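Local structure of aminoacyl-tRNA synthetase (Cryptosporidium parvum, 5F9Z) at residues Y43-S46 with G47-I50; F57-E60 with T61-V65; S179-K182 with E183-M187; E394-I397 with P398-E402; L409-A412 with K413-Q416. The protein probably charges tRNA with proline at the expense of ATP, and is bound here to halofuginone and a non-hydrolysable ATP analogue. All coordinates share one frame; numbering follows the deposited sequence. Where two conformers were deposited one is given.

How the interactions relate
Five local contacts, met in the order interaction 1 to interaction 5 along the chain, sample a prolyl-tRNA synthetase from surface turn to long helix. Interaction 1 closes the turn of the hairpin 40-42/49-51, and interaction 2 follows almost at once on helix 53-71, their centres about 22 Å apart. Interaction 3 starts helix 181-202, whose far end, at Ile198 and Leu202, packs on helix 53-71. Interactions 4 and 5 share helix 393-417, again about 22 Å between centres; the first lies against the sheet of the anticodon-binding domain, the second beside helix 278-287. One helix thus reaches from the anticodon-binding domain to the catalytic core.

Interaction 1 of 5, residues Y43-S46 with G47-I50; sequences YDIS and GCYI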
loop_
_atom_site.group_PDB
_atom_site.type_symbol
_atom_site.label_atom_id
_atom_site.label_comp_id
_atom_site.label_asym_id
_atom_site.label_seq_id
_atom_site.Cartn_x
_atom_site.Cartn_y
_atom_site.Cartn_z
ATOM N N TYR A 43 17.009 11.611 -3.088
ATOM C CA TYR A 43 18.319 11.378 -2.504
ATOM C C TYR A 43 19.358 11.218 -3.605
ATOM O O TYR A 43 19.042 10.799 -4.722
ATOM C CB TYR A 43 18.293 10.131 -1.612
ATOM C CG TYR A 43 19.392 10.068 -0.577
ATOM C CD1 TYR A 43 19.505 11.045 0.403
ATOM C CD2 TYR A 43 20.297 9.017 -0.563
ATOM C CE1 TYR A 43 20.503 10.985 1.358
ATOM C CE2 TYR A 43 21.297 8.948 0.388
ATOM C CZ TYR A 43 21.394 9.935 1.346
ATOM O OH TYR A 43 22.390 9.869 2.293
ATOM N N ASP A 44 20.606 11.558 -3.282
ATOM C CA ASP A 44 21.685 11.460 -4.259
ATOM C C ASP A 44 22.095 10.022 -4.550
ATOM O O ASP A 44 22.987 9.806 -5.377
ATOM C CB ASP A 44 22.894 12.272 -3.787
ATOM C CG ASP A 44 23.395 11.839 -2.423
ATOM O OD1 ASP A 44 22.768 10.957 -1.801
ATOM O OD2 ASP A 44 24.411 12.401 -1.964
ATOM N N ILE A 45 21.476 9.044 -3.895
ATOM C CA ILE A 45 21.683 7.631 -4.185
ATOM C C ILE A 45 20.407 7.111 -4.831
ATOM O O ILE A 45 19.332 7.156 -4.221
ATOM C CB ILE A 45 22.040 6.838 -2.920
ATOM C CG1 ILE A 45 23.352 7.360 -2.331
ATOM C CG2 ILE A 45 22.137 5.353 -3.231
ATOM C CD1 ILE A 45 23.762 6.687 -1.049
ATOM N N SER A 46 20.529 6.626 -6.066
ATOM C CA SER A 46 19.362 6.256 -6.857
ATOM C C SER A 46 18.538 5.187 -6.152
ATOM O O SER A 46 19.078 4.278 -5.517
ATOM C CB SER A 46 19.798 5.761 -8.237
ATOM O OG SER A 46 18.679 5.429 -9.039
ATOM N N GLY A 47 17.217 5.306 -6.262
ATOM C CA GLY A 47 16.310 4.358 -5.655
ATOM C C GLY A 47 15.996 4.602 -4.197
ATOM O O GLY A 47 15.152 3.892 -3.637
ATOM N N CYS A 48 16.641 5.575 -3.562
ATOM C CA CYS A 48 16.395 5.902 -2.166
ATOM C C CYS A 48 15.722 7.263 -2.070
ATOM O O CYS A 48 16.050 8.184 -2.824
ATOM C CB CYS A 48 17.697 5.897 -1.363
ATOM S SG CYS A 48 18.527 4.293 -1.335
ATOM N N TYR A 49 14.771 7.381 -1.147
ATOM C CA TYR A 49 13.979 8.594 -1.003
ATOM C C TYR A 49 13.760 8.879 0.473
ATOM O O TYR A 49 13.479 7.967 1.256
ATOM C CB TYR A 49 12.632 8.465 -1.729
ATOM C CG TYR A 49 12.764 7.977 -3.155
ATOM C CD1 TYR A 49 12.970 8.868 -4.200
ATOM C CD2 TYR A 49 12.692 6.623 -3.454
ATOM C CE1 TYR A 49 13.096 8.424 -5.503
ATOM C CE2 TYR A 49 12.817 6.170 -4.753
ATOM C CZ TYR A 49 13.019 7.074 -5.773
ATOM O OH TYR A 49 13.144 6.627 -7.068
ATOM N N ILE A 50 13.892 10.146 0.846
ATOM C CA ILE A 50 13.712 10.561 2.232
ATOM C C ILE A 50 12.225 10.581 2.556
ATOM O O ILE A 50 11.431 11.212 1.847
ATOM C CB ILE A 50 14.348 11.937 2.475
ATOM C CG1 ILE A 50 15.858 11.870 2.254
ATOM C CG2 ILE A 50 14.026 12.436 3.878
ATOM C CD1 ILE A 50 16.551 13.179 2.497
HETATM O O HOH W 1 16.362 9.585 -5.079
#
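Tyr43 meets Cys48 and Ile50 over the inner half of its side chain. Its first carbon, CB, sits 3.2 Å from the carbonyl O of Cys48, a close carbon-oxygen approach. Because CG lies anti to the backbone N (chi1 -158°), the ring sets out between the two partners. On one flank Tyr43 CD2 rests 4.1 Å from Cys48 CB; on the other, CD1 comes within 4.2 Å of Ile50 CG1, the two side chains crossing at about a right angle. Past these carbons the ring runs away from residues 47-50 and carries OH with it. One face of the ring holds the carboxylate of the next residue, Asp44 OD1 standing 3.3 Å above the plane over its centre.

The backbone beneath is the connection of a beta hairpin, which joins antiparallel strands 40-42 and 49-51 and contains a type II beta turn from Ile45 to Cys48. Cys48 N donates to Ile45 O at 3.2 Å, with an N-H...O angle of 152°. Gly47 fills the third position of the turn, where its positive phi (84°) is a shape glycine adopts easily. Across the turn, Ile45 CG2 touches Cys48 SG at 4.2 Å. A water supplies a second tie between the arms: it accepts from Tyr43 N at 2.9 Å and donates to Cys48 O. The side chain of Tyr49 leaves the backbone away from residues 43-46 and touches Pro160, Pro162 and Thr166, the last of which lines the pocket of the bound nucleotide, while Gly47 makes a backbone hydrogen bond with Arg167.

Interaction 2 of 5, residues F57-E60 with T61-V65; sequences FIWE and TIQSV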
loop_
_atom_site.group_PDB
_atom_site.type_symbol
_atom_site.label_atom_id
_atom_site.label_comp_id
_atom_site.label_asym_id
_atom_site.label_seq_id
_atom_site.Cartn_x
_atom_site.Cartn_y
_atom_site.Cartn_z
ATOM N N PHE A 57 4.340 9.724 8.696
ATOM C CA PHE A 57 3.178 9.571 9.566
ATOM C C PHE A 57 2.240 8.494 9.037
ATOM O O PHE A 57 1.691 7.702 9.811
ATOM C CB PHE A 57 2.438 10.904 9.700
ATOM C CG PHE A 57 1.151 10.813 10.481
ATOM C CD1 PHE A 57 -0.040 10.472 9.854
ATOM C CD2 PHE A 57 1.131 11.080 11.840
ATOM C CE1 PHE A 57 -1.219 10.386 10.569
ATOM C CE2 PHE A 57 -0.048 11.001 12.559
ATOM C CZ PHE A 57 -1.224 10.654 11.922
ATOM N N ILE A 58 2.038 8.458 7.717
ATOM C CA ILE A 58 1.123 7.485 7.132
ATOM C C ILE A 58 1.653 6.070 7.326
ATOM O O ILE A 58 0.883 5.134 7.574
ATOM C CB ILE A 58 0.880 7.811 5.648
ATOM C CG1 ILE A 58 0.260 9.203 5.517
ATOM C CG2 ILE A 58 -0.013 6.760 5.003
ATOM C CD1 ILE A 58 -0.198 9.541 4.120
ATOM N N TRP A 59 2.972 5.890 7.235
ATOM C CA TRP A 59 3.542 4.573 7.500
ATOM C C TRP A 59 3.431 4.213 8.975
ATOM O O TRP A 59 3.166 3.054 9.318
ATOM C CB TRP A 59 4.998 4.518 7.044
ATOM C CG TRP A 59 5.630 3.189 7.310
ATOM C CD1 TRP A 59 6.612 2.914 8.217
ATOM C CD2 TRP A 59 5.303 1.945 6.680
ATOM N NE1 TRP A 59 6.925 1.576 8.182
ATOM C CE2 TRP A 59 6.135 0.959 7.247
ATOM C CE3 TRP A 59 4.392 1.571 5.688
ATOM C CZ2 TRP A 59 6.084 -0.376 6.853
ATOM C CZ3 TRP A 59 4.341 0.245 5.300
ATOM C CH2 TRP A 59 5.183 -0.713 5.881
ATOM N N GLU A 60 3.634 5.191 9.863
ATOM C CA GLU A 60 3.449 4.943 11.289
ATOM C C GLU A 60 2.009 4.561 11.597
ATOM O O GLU A 60 1.753 3.740 12.486
ATOM C CB GLU A 60 3.862 6.173 12.097
ATOM C CG GLU A 60 5.356 6.415 12.133
ATOM C CD GLU A 60 5.734 7.599 13.001
ATOM O OE1 GLU A 60 5.059 8.648 12.909
ATOM O OE2 GLU A 60 6.699 7.476 13.784
ATOM N N THR A 61 1.053 5.150 10.875
ATOM C CA THR A 61 -0.346 4.772 11.048
ATOM C C THR A 61 -0.599 3.370 10.505
ATOM O O THR A 61 -1.263 2.553 11.153
ATOM C CB THR A 61 -1.255 5.790 10.361
ATOM O OG1 THR A 61 -0.958 7.102 10.853
ATOM C CG2 THR A 61 -2.717 5.472 10.636
ATOM N N ILE A 62 -0.075 3.078 9.312
ATOM C CA ILE A 62 -0.163 1.725 8.768
ATOM C C ILE A 62 0.492 0.731 9.716
ATOM O O ILE A 62 -0.045 -0.354 9.974
ATOM C CB ILE A 62 0.472 1.669 7.366
ATOM C CG1 ILE A 62 -0.357 2.474 6.363
ATOM C CG2 ILE A 62 0.622 0.226 6.902
ATOM C CD1 ILE A 62 0.275 2.570 4.991
ATOM N N GLN A 63 1.659 1.089 10.256
ATOM C CA GLN A 63 2.344 0.202 11.190
ATOM C C GLN A 63 1.545 0.024 12.474
ATOM O O GLN A 63 1.413 -1.096 12.976
ATOM C CB GLN A 63 3.742 0.740 11.495
ATOM C CG GLN A 63 4.509 -0.076 12.519
ATOM C CD GLN A 63 5.948 0.377 12.667
ATOM O OE1 GLN A 63 6.431 1.210 11.898
ATOM N NE2 GLN A 63 6.643 -0.171 13.658
ATOM N N SER A 64 0.997 1.116 13.014
ATOM C CA SER A 64 0.244 1.026 14.262
ATOM C C SER A 64 -1.007 0.173 14.101
ATOM O O SER A 64 -1.315 -0.660 14.962
ATOM C CB SER A 64 -0.126 2.427 14.750
ATOM O OG SER A 64 -1.063 2.363 15.809
ATOM N N VAL A 65 -1.743 0.365 13.004
ATOM C CA VAL A 65 -2.994 -0.361 12.816
ATOM C C VAL A 65 -2.726 -1.834 12.544
ATOM O O VAL A 65 -3.395 -2.713 13.101
ATOM C CB VAL A 65 -3.821 0.287 11.691
ATOM C CG1 VAL A 65 -5.021 -0.580 11.340
ATOM C CG2 VAL A 65 -4.272 1.683 12.104
#
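Phe57 and Thr61 sit one turn apart on alpha-helix 53-71, and the threonine hydroxyl lies over one face of the phenyl ring, with OG1 3.3 Å from Phe57 CE1. The same oxygen donates to Phe57 O at 2.9 Å, a common way for threonine inside a helix to bond back to the preceding turn. Thr61 OG1 stands anti to its own carbonyl carbon (chi1 -55°), which brings it back toward that acceptor. Phe57 O therefore takes two donors, Thr61 N and Thr61 OG1, which arrive from opposite faces of the carbonyl plane.

Trp59 is turned differently against each of its neighbours. It crosses Ile62 at about a right angle, and Ile62 CG2 reaches the six-membered ring 4.0 Å from Trp59 CZ3. The Gln63 amide plane is inclined 60° to the indole, with OE1 3.8 Å from Trp59 NE1. On the adjoining side, Ile58 CG2 meets Ile62 CD1 at 4.2 Å. Ile58, Trp59 and Ile62 are buried, and all three touch Ile280 of helix 278-287; Ile62 also reaches Leu275 and helix 181-202. Glu60 and Ser64 lie on the exposed side, joined through the main chain. Gln63 N donates to Trp59 O at 2.6 Å, one of the main-chain bonds of the helix.

Interaction 3 of 5, residues S179-K182 with E183-M187; sequences STRK and EALEM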
loop_
_atom_site.group_PDB
_atom_site.type_symbol
_atom_site.label_atom_id
_atom_site.label_comp_id
_atom_site.label_asym_id
_atom_site.label_seq_id
_atom_site.Cartn_x
_atom_site.Cartn_y
_atom_site.Cartn_z
ATOM N N SER A 179 2.063 -26.703 13.256
ATOM C CA SER A 179 2.169 -28.156 13.290
ATOM C C SER A 179 1.371 -28.831 12.183
ATOM O O SER A 179 1.598 -30.015 11.910
ATOM C CB SER A 179 1.707 -28.687 14.649
ATOM O OG SER A 179 0.328 -28.432 14.854
ATOM N N THR A 180 0.444 -28.116 11.549
ATOM C CA THR A 180 -0.378 -28.673 10.485
ATOM C C THR A 180 -0.446 -27.698 9.320
ATOM O O THR A 180 -0.365 -26.480 9.501
ATOM C CB THR A 180 -1.806 -28.986 10.965
ATOM O OG1 THR A 180 -2.422 -27.788 11.454
ATOM C CG2 THR A 180 -1.794 -30.037 12.068
ATOM N N ARG A 181 -0.587 -28.252 8.114
ATOM C CA ARG A 181 -0.768 -27.413 6.933
ATOM C C ARG A 181 -2.077 -26.637 6.995
ATOM O O ARG A 181 -2.146 -25.500 6.515
ATOM C CB ARG A 181 -0.717 -28.270 5.667
ATOM C CG ARG A 181 -0.928 -27.492 4.378
ATOM C CD ARG A 181 -1.114 -28.422 3.191
ATOM N NE ARG A 181 -1.422 -27.687 1.967
ATOM C CZ ARG A 181 -2.648 -27.326 1.602
ATOM N NH1 ARG A 181 -3.688 -27.629 2.367
ATOM N NH2 ARG A 181 -2.835 -26.657 0.472
ATOM N N LYS A 182 -3.118 -27.231 7.585
ATOM C CA LYS A 182 -4.408 -26.555 7.678
ATOM C C LYS A 182 -4.316 -25.295 8.530
ATOM O O LYS A 182 -4.851 -24.244 8.158
ATOM C CB LYS A 182 -5.452 -27.518 8.245
ATOM C CG LYS A 182 -6.786 -26.883 8.601
ATOM C CD LYS A 182 -7.799 -27.950 8.988
ATOM C CE LYS A 182 -9.089 -27.338 9.508
ATOM N NZ LYS A 182 -8.878 -26.615 10.794
ATOM N N GLU A 183 -3.633 -25.377 9.675
ATOM C CA GLU A 183 -3.469 -24.201 10.524
ATOM C C GLU A 183 -2.624 -23.132 9.842
ATOM O O GLU A 183 -2.851 -21.936 10.055
ATOM C CB GLU A 183 -2.841 -24.601 11.858
ATOM C CG GLU A 183 -2.879 -23.517 12.922
ATOM C CD GLU A 183 -2.055 -23.876 14.144
ATOM O OE1 GLU A 183 -0.865 -23.498 14.192
ATOM O OE2 GLU A 183 -2.592 -24.546 15.050
ATOM N N ALA A 184 -1.652 -23.542 9.023
ATOM C CA ALA A 184 -0.816 -22.571 8.325
ATOM C C ALA A 184 -1.600 -21.846 7.238
ATOM O O ALA A 184 -1.484 -20.623 7.096
ATOM C CB ALA A 184 0.411 -23.263 7.735
ATOM N N LEU A 185 -2.402 -22.581 6.463
ATOM C CA LEU A 185 -3.194 -21.950 5.411
ATOM C C LEU A 185 -4.213 -20.980 5.996
ATOM O O LEU A 185 -4.461 -19.911 5.426
ATOM C CB LEU A 185 -3.888 -23.016 4.563
ATOM C CG LEU A 185 -4.788 -22.506 3.436
ATOM C CD1 LEU A 185 -4.017 -21.592 2.495
ATOM C CD2 LEU A 185 -5.405 -23.671 2.673
ATOM N N GLU A 186 -4.816 -21.338 7.132
ATOM C CA GLU A 186 -5.702 -20.404 7.818
ATOM C C GLU A 186 -4.961 -19.138 8.226
ATOM O O GLU A 186 -5.538 -18.045 8.199
ATOM C CB GLU A 186 -6.329 -21.077 9.040
ATOM C CG GLU A 186 -7.291 -22.203 8.697
ATOM C CD GLU A 186 -7.634 -23.067 9.896
ATOM O OE1 GLU A 186 -7.025 -22.868 10.969
ATOM O OE2 GLU A 186 -8.508 -23.949 9.763
ATOM N N MET A 187 -3.684 -19.263 8.595
ATOM C CA MET A 187 -2.881 -18.082 8.895
ATOM C C MET A 187 -2.627 -17.256 7.640
ATOM O O MET A 187 -2.590 -16.021 7.699
ATOM C CB MET A 187 -1.559 -18.501 9.541
ATOM C CG MET A 187 -0.689 -17.344 9.997
ATOM S SD MET A 187 -1.408 -16.451 11.385
ATOM C CE MET A 187 -0.228 -15.124 11.573
HETATM O O HOH W 2 0.597 -25.221 15.169
HETATM O O HOH W 3 -1.627 -27.038 13.867
HETATM O O HOH W 4 -6.317 -25.332 12.060
#
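Glu186 offers its carboxylate to Lys182 one turn earlier, and OE2 takes the ammonium group on its syn side, 25° out of the carboxylate plane. This salt bridge is 2.9 Å long between Lys182 NZ and Glu186 OE2; the lysine chain is extended as far as its last torsion, where a bend (chi4 -66°) turns NZ toward the acid. A water spans the other oxygen, donating to Glu186 OE1 and accepting from Lys182 NZ, which leaves both carboxylate oxygens engaged with the same amine, one directly and one through solvent. The second flat group, the carboxylate of Glu183, faces back past the start of the helix. Its OE1 is hydrogen-bonded to His178 ND1 and also accepts from a water that itself accepts a hydrogen bond from Ser179 N at 2.8 Å.

Ahead of both acids, Thr180 is the N-cap of helix 181-202. Thr180 OG1 accepts from Glu183 N at 3.2 Å, the classic capping bond to the third helical residue, and the N-H points at it with an angle of 155°. The negative charge of Glu183 so near this end would be expected to suit the helix dipole. Beyond the cap, Thr180 O receives a hydrogen bond from Ala184 N at 3.2 Å and the regular bonding begins. Ala184 faces inward, where its side chain touches His178, Leu245 and Thr271 on three strands of the catalytic core.

Interaction 4 of 5, residues E394-I397 with P398-E402; sequences ESKI and PKLLE
Ile397 and Leu401 are joined by a nearly straight main-chain hydrogen bond, Leu401 N to Ile397 O at 3.0 Å with an N-H...O angle of 174°. One residue earlier Leu400 N donates to Lys396 O at 2.8 Å, and both donors approach nearly along the C=O axis. The preceding turn lacks the corresponding bond, since Pro398 has no N-H to give. Its ring occupies that place instead, CD lying 3.2 Å from Glu394 O, and the helix is kinked there. The same ring packs back on its neighbour, with Pro398 CD 3.4 Å from Ile397 CB.

This is the beginning of helix 393-417, which lies against the mixed five-stranded sheet of the anticodon-binding domain. Ile397 touches Phe363, Leu400 touches Met386 and Leu401 touches Leu361, so the apolar residues spaced along one side of the helix meet strands 361-365 and 385-389. Within the helix, Ile397 CD1 and Leu400 CD1 meet at 4.2 Å.

The side chains of Lys396 and Lys399 cross at about a right angle; Lys399 is exposed, whereas Lys396 also touches Ile388 of strand 385-389. Lys399 doubles back at its third torsion (chi3 -61°), laying CE 3.3 Å from Ser395 O. Lys396, bent at its second and fourth torsions, arches over Leu400 and brings NZ within 3.7 Å of CD2. The like charges, Lys396 NZ and Lys399 NZ, end up 4.6 Å apart, a proximity that would probably cost some electrostatic energy.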
loop_
_atom_site.group_PDB
_atom_site.type_symbol
_atom_site.label_atom_id
_atom_site.label_comp_id
_atom_site.label_asym_id
_atom_site.label_seq_id
_atom_site.Cartn_x
_atom_site.Cartn_y
_atom_site.Cartn_z
ATOM N N GLU A 394 -18.795 18.676 17.231
ATOM C CA GLU A 394 -18.472 17.418 17.898
ATOM C C GLU A 394 -19.111 16.232 17.186
ATOM O O GLU A 394 -18.519 15.149 17.111
ATOM C CB GLU A 394 -18.925 17.473 19.357
ATOM C CG GLU A 394 -18.675 16.192 20.135
ATOM C CD GLU A 394 -19.398 16.170 21.466
ATOM O OE1 GLU A 394 -20.345 16.965 21.641
ATOM O OE2 GLU A 394 -19.017 15.359 22.338
ATOM N N SER A 395 -20.315 16.419 16.648
ATOM C CA SER A 395 -21.052 15.362 15.968
ATOM C C SER A 395 -20.842 15.357 14.459
ATOM O O SER A 395 -20.736 14.283 13.858
ATOM C CB SER A 395 -22.550 15.489 16.269
ATOM O OG SER A 395 -23.308 14.624 15.443
ATOM N N LYS A 396 -20.777 16.532 13.830
ATOM C CA LYS A 396 -20.770 16.597 12.370
ATOM C C LYS A 396 -19.405 16.250 11.783
ATOM O O LYS A 396 -19.329 15.582 10.746
ATOM C CB LYS A 396 -21.200 17.989 11.905
ATOM C CG LYS A 396 -21.492 18.085 10.417
ATOM C CD LYS A 396 -22.944 17.751 10.122
ATOM C CE LYS A 396 -23.184 17.575 8.631
ATOM N NZ LYS A 396 -22.603 16.297 8.126
ATOM N N ILE A 397 -18.325 16.696 12.418
ATOM C CA ILE A 397 -16.983 16.546 11.855
ATOM C C ILE A 397 -16.564 15.078 11.811
ATOM O O ILE A 397 -16.031 14.639 10.781
ATOM C CB ILE A 397 -15.959 17.401 12.621
ATOM C CG1 ILE A 397 -16.333 18.880 12.515
ATOM C CG2 ILE A 397 -14.556 17.170 12.081
ATOM C CD1 ILE A 397 -16.604 19.333 11.096
ATOM N N PRO A 398 -16.762 14.278 12.868
ATOM C CA PRO A 398 -16.502 12.837 12.719
ATOM C C PRO A 398 -17.335 12.189 11.628
ATOM O O PRO A 398 -16.864 11.248 10.976
ATOM C CB PRO A 398 -16.844 12.273 14.106
ATOM C CG PRO A 398 -16.608 13.405 15.028
ATOM C CD PRO A 398 -17.060 14.622 14.273
ATOM N N LYS A 399 -18.561 12.672 11.401
ATOM C CA LYS A 399 -19.375 12.137 10.315
ATOM C C LYS A 399 -18.814 12.534 8.954
ATOM O O LYS A 399 -18.807 11.723 8.020
ATOM C CB LYS A 399 -20.822 12.610 10.452
ATOM C CG LYS A 399 -21.581 11.982 11.608
ATOM C CD LYS A 399 -23.052 12.373 11.581
ATOM C CE LYS A 399 -23.229 13.878 11.700
ATOM N NZ LYS A 399 -24.666 14.269 11.708
ATOM N N LEU A 400 -18.341 13.776 8.822
ATOM C CA LEU A 400 -17.796 14.226 7.545
ATOM C C LEU A 400 -16.536 13.453 7.177
ATOM O O LEU A 400 -16.364 13.047 6.022
ATOM C CB LEU A 400 -17.510 15.727 7.589
ATOM C CG LEU A 400 -18.725 16.647 7.469
ATOM C CD1 LEU A 400 -18.299 18.107 7.511
ATOM C CD2 LEU A 400 -19.496 16.347 6.193
ATOM N N LEU A 401 -15.641 13.242 8.145
ATOM C CA LEU A 401 -14.456 12.431 7.885
ATOM C C LEU A 401 -14.839 10.990 7.579
ATOM O O LEU A 401 -14.219 10.339 6.728
ATOM C CB LEU A 401 -13.502 12.499 9.078
ATOM C CG LEU A 401 -12.965 13.892 9.418
ATOM C CD1 LEU A 401 -12.052 13.840 10.633
ATOM C CD2 LEU A 401 -12.238 14.491 8.223
ATOM N N GLU A 402 -15.860 10.473 8.266
ATOM C CA GLU A 402 -16.387 9.151 7.945
ATOM C C GLU A 402 -16.932 9.115 6.522
ATOM O O GLU A 402 -16.652 8.184 5.757
ATOM C CB GLU A 402 -17.474 8.772 8.951
ATOM C CG GLU A 402 -18.132 7.427 8.700
ATOM C CD GLU A 402 -17.470 6.301 9.465
ATOM O OE1 GLU A 402 -16.466 6.563 10.161
ATOM O OE2 GLU A 402 -17.960 5.154 9.378
#

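Interaction 5 of 5, residues L409-A412 with K413-Q416; sequences LFKA and KQRQ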
loop_
_atom_site.group_PDB
_atom_site.type_symbol
_atom_site.label_atom_id
_atom_site.label_comp_id
_atom_site.label_asym_id
_atom_site.label_seq_id
_atom_site.Cartn_x
_atom_site.Cartn_y
_atom_site.Cartn_z
ATOM N N LEU A 409 -13.138 5.504 -1.026
ATOM C CA LEU A 409 -13.126 4.085 -1.363
ATOM C C LEU A 409 -14.164 3.760 -2.430
ATOM O O LEU A 409 -13.901 2.960 -3.335
ATOM C CB LEU A 409 -13.362 3.243 -0.108
ATOM C CG LEU A 409 -13.412 1.728 -0.318
ATOM C CD1 LEU A 409 -12.129 1.233 -0.966
ATOM C CD2 LEU A 409 -13.663 1.011 1.000
ATOM N N PHE A 410 -15.346 4.376 -2.345
ATOM C CA PHE A 410 -16.396 4.098 -3.321
ATOM C C PHE A 410 -16.012 4.599 -4.708
ATOM O O PHE A 410 -16.201 3.890 -5.703
ATOM C CB PHE A 410 -17.714 4.728 -2.866
ATOM C CG PHE A 410 -18.895 4.342 -3.713
ATOM C CD1 PHE A 410 -19.255 5.101 -4.814
ATOM C CD2 PHE A 410 -19.643 3.217 -3.407
ATOM C CE1 PHE A 410 -20.339 4.747 -5.594
ATOM C CE2 PHE A 410 -20.729 2.858 -4.184
ATOM C CZ PHE A 410 -21.076 3.623 -5.278
ATOM N N LYS A 411 -15.480 5.821 -4.797
ATOM C CA LYS A 411 -15.088 6.359 -6.097
ATOM C C LYS A 411 -13.886 5.614 -6.664
ATOM O O LYS A 411 -13.813 5.373 -7.874
ATOM C CB LYS A 411 -14.787 7.852 -5.984
ATOM C CG LYS A 411 -16.011 8.713 -5.719
ATOM C CD LYS A 411 -15.640 10.187 -5.669
ATOM C CE LYS A 411 -15.008 10.638 -6.976
ATOM N NZ LYS A 411 -14.607 12.070 -6.928
ATOM N N ALA A 412 -12.933 5.244 -5.807
ATOM C CA ALA A 412 -11.804 4.445 -6.267
ATOM C C ALA A 412 -12.246 3.054 -6.700
ATOM O O ALA A 412 -11.618 2.450 -7.578
ATOM C CB ALA A 412 -10.748 4.348 -5.170
ATOM N N LYS A 413 -13.320 2.535 -6.103
ATOM C CA LYS A 413 -13.800 1.204 -6.455
ATOM C C LYS A 413 -14.411 1.192 -7.851
ATOM O O LYS A 413 -14.113 0.308 -8.662
ATOM C CB LYS A 413 -14.816 0.724 -5.419
ATOM C CG LYS A 413 -14.563 -0.675 -4.895
ATOM C CD LYS A 413 -14.410 -0.675 -3.381
ATOM C CE LYS A 413 -14.306 -2.093 -2.846
ATOM N NZ LYS A 413 -13.300 -2.888 -3.603
ATOM N N GLN A 414 -15.274 2.166 -8.152
ATOM C CA GLN A 414 -15.893 2.207 -9.473
ATOM C C GLN A 414 -14.893 2.560 -10.566
ATOM O O GLN A 414 -15.143 2.257 -11.737
ATOM C CB GLN A 414 -17.074 3.184 -9.484
ATOM C CG GLN A 414 -16.745 4.611 -9.086
ATOM C CD GLN A 414 -17.992 5.465 -8.931
ATOM O OE1 GLN A 414 -19.103 5.020 -9.214
ATOM N NE2 GLN A 414 -17.810 6.699 -8.479
ATOM N N ARG A 415 -13.766 3.183 -10.215
ATOM C CA ARG A 415 -12.688 3.349 -11.184
ATOM C C ARG A 415 -11.940 2.043 -11.420
ATOM O O ARG A 415 -11.457 1.803 -12.532
ATOM C CB ARG A 415 -11.715 4.440 -10.726
ATOM C CG ARG A 415 -12.026 5.814 -11.296
ATOM C CD ARG A 415 -10.936 6.832 -10.983
ATOM N NE ARG A 415 -10.985 7.296 -9.599
ATOM C CZ ARG A 415 -10.106 6.956 -8.661
ATOM N NH1 ARG A 415 -9.095 6.148 -8.954
ATOM N NH2 ARG A 415 -10.234 7.432 -7.429
ATOM N N GLN A 416 -11.835 1.192 -10.397
ATOM C CA GLN A 416 -11.188 -0.103 -10.575
ATOM C C GLN A 416 -12.095 -1.087 -11.305
ATOM O O GLN A 416 -11.619 -1.880 -12.126
ATOM C CB GLN A 416 -10.764 -0.672 -9.220
ATOM C CG GLN A 416 -10.203 -2.086 -9.289
ATOM C CD GLN A 416 -9.576 -2.532 -7.984
ATOM O OE1 GLN A 416 -10.107 -3.398 -7.291
ATOM N NE2 GLN A 416 -8.434 -1.943 -7.646
#
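Leu409 and Lys413 belong to the last turns of helix 393-417, where alpha-helical main-chain bonds form the first kind of interaction. Lys413 N donates to Leu409 O at 2.9 Å, but the N-H...O angle of 134° is bent, and the same N-H makes a second, weak bond to Phe410 O. That oxygen also accepts from Gln414 N at 3.1 Å, so it serves two donors. Arg415 N and Gln416 N continue the pattern to Lys411 O and Ala412 O.

Apolar contact comes next. The side chains of Leu409 and Lys413 run side by side in the same direction, with Leu409 CD1 3.8 Å from Lys413 CD. They lean toward the loop after helix 181-202, Leu409 touching Ala204 and Lys413 touching Pro206.

Polar side-chain ends, the third kind, find partners elsewhere in the chain. Lys413 NZ has a long, weak ion pair with Glu200, Gln416 NE2 is hydrogen-bonded to Pro206 O, and Arg415 NH2 makes a weak hydrogen bond to Thr286 O of helix 278-287.

Flat groups make up the fourth kind. Gln414 has CG wedged between its backbone N and carbonyl carbon (chi1 57°), which sends the chain back along the helix. Its amide plane is inclined 65° to the Phe410 ring, with OE1 3.8 Å from Phe410 CE1. The amide nitrogen turns the other way, Gln414 NE2 coming 3.6 Å from Lys411 CA. Arg415 likewise folds back over the preceding turn. Ala412 CA lies under one face of the guanidinium, 3.5 Å from its plane and offset toward the rim, with Arg415 NH2 the nearest of the group's atoms to it.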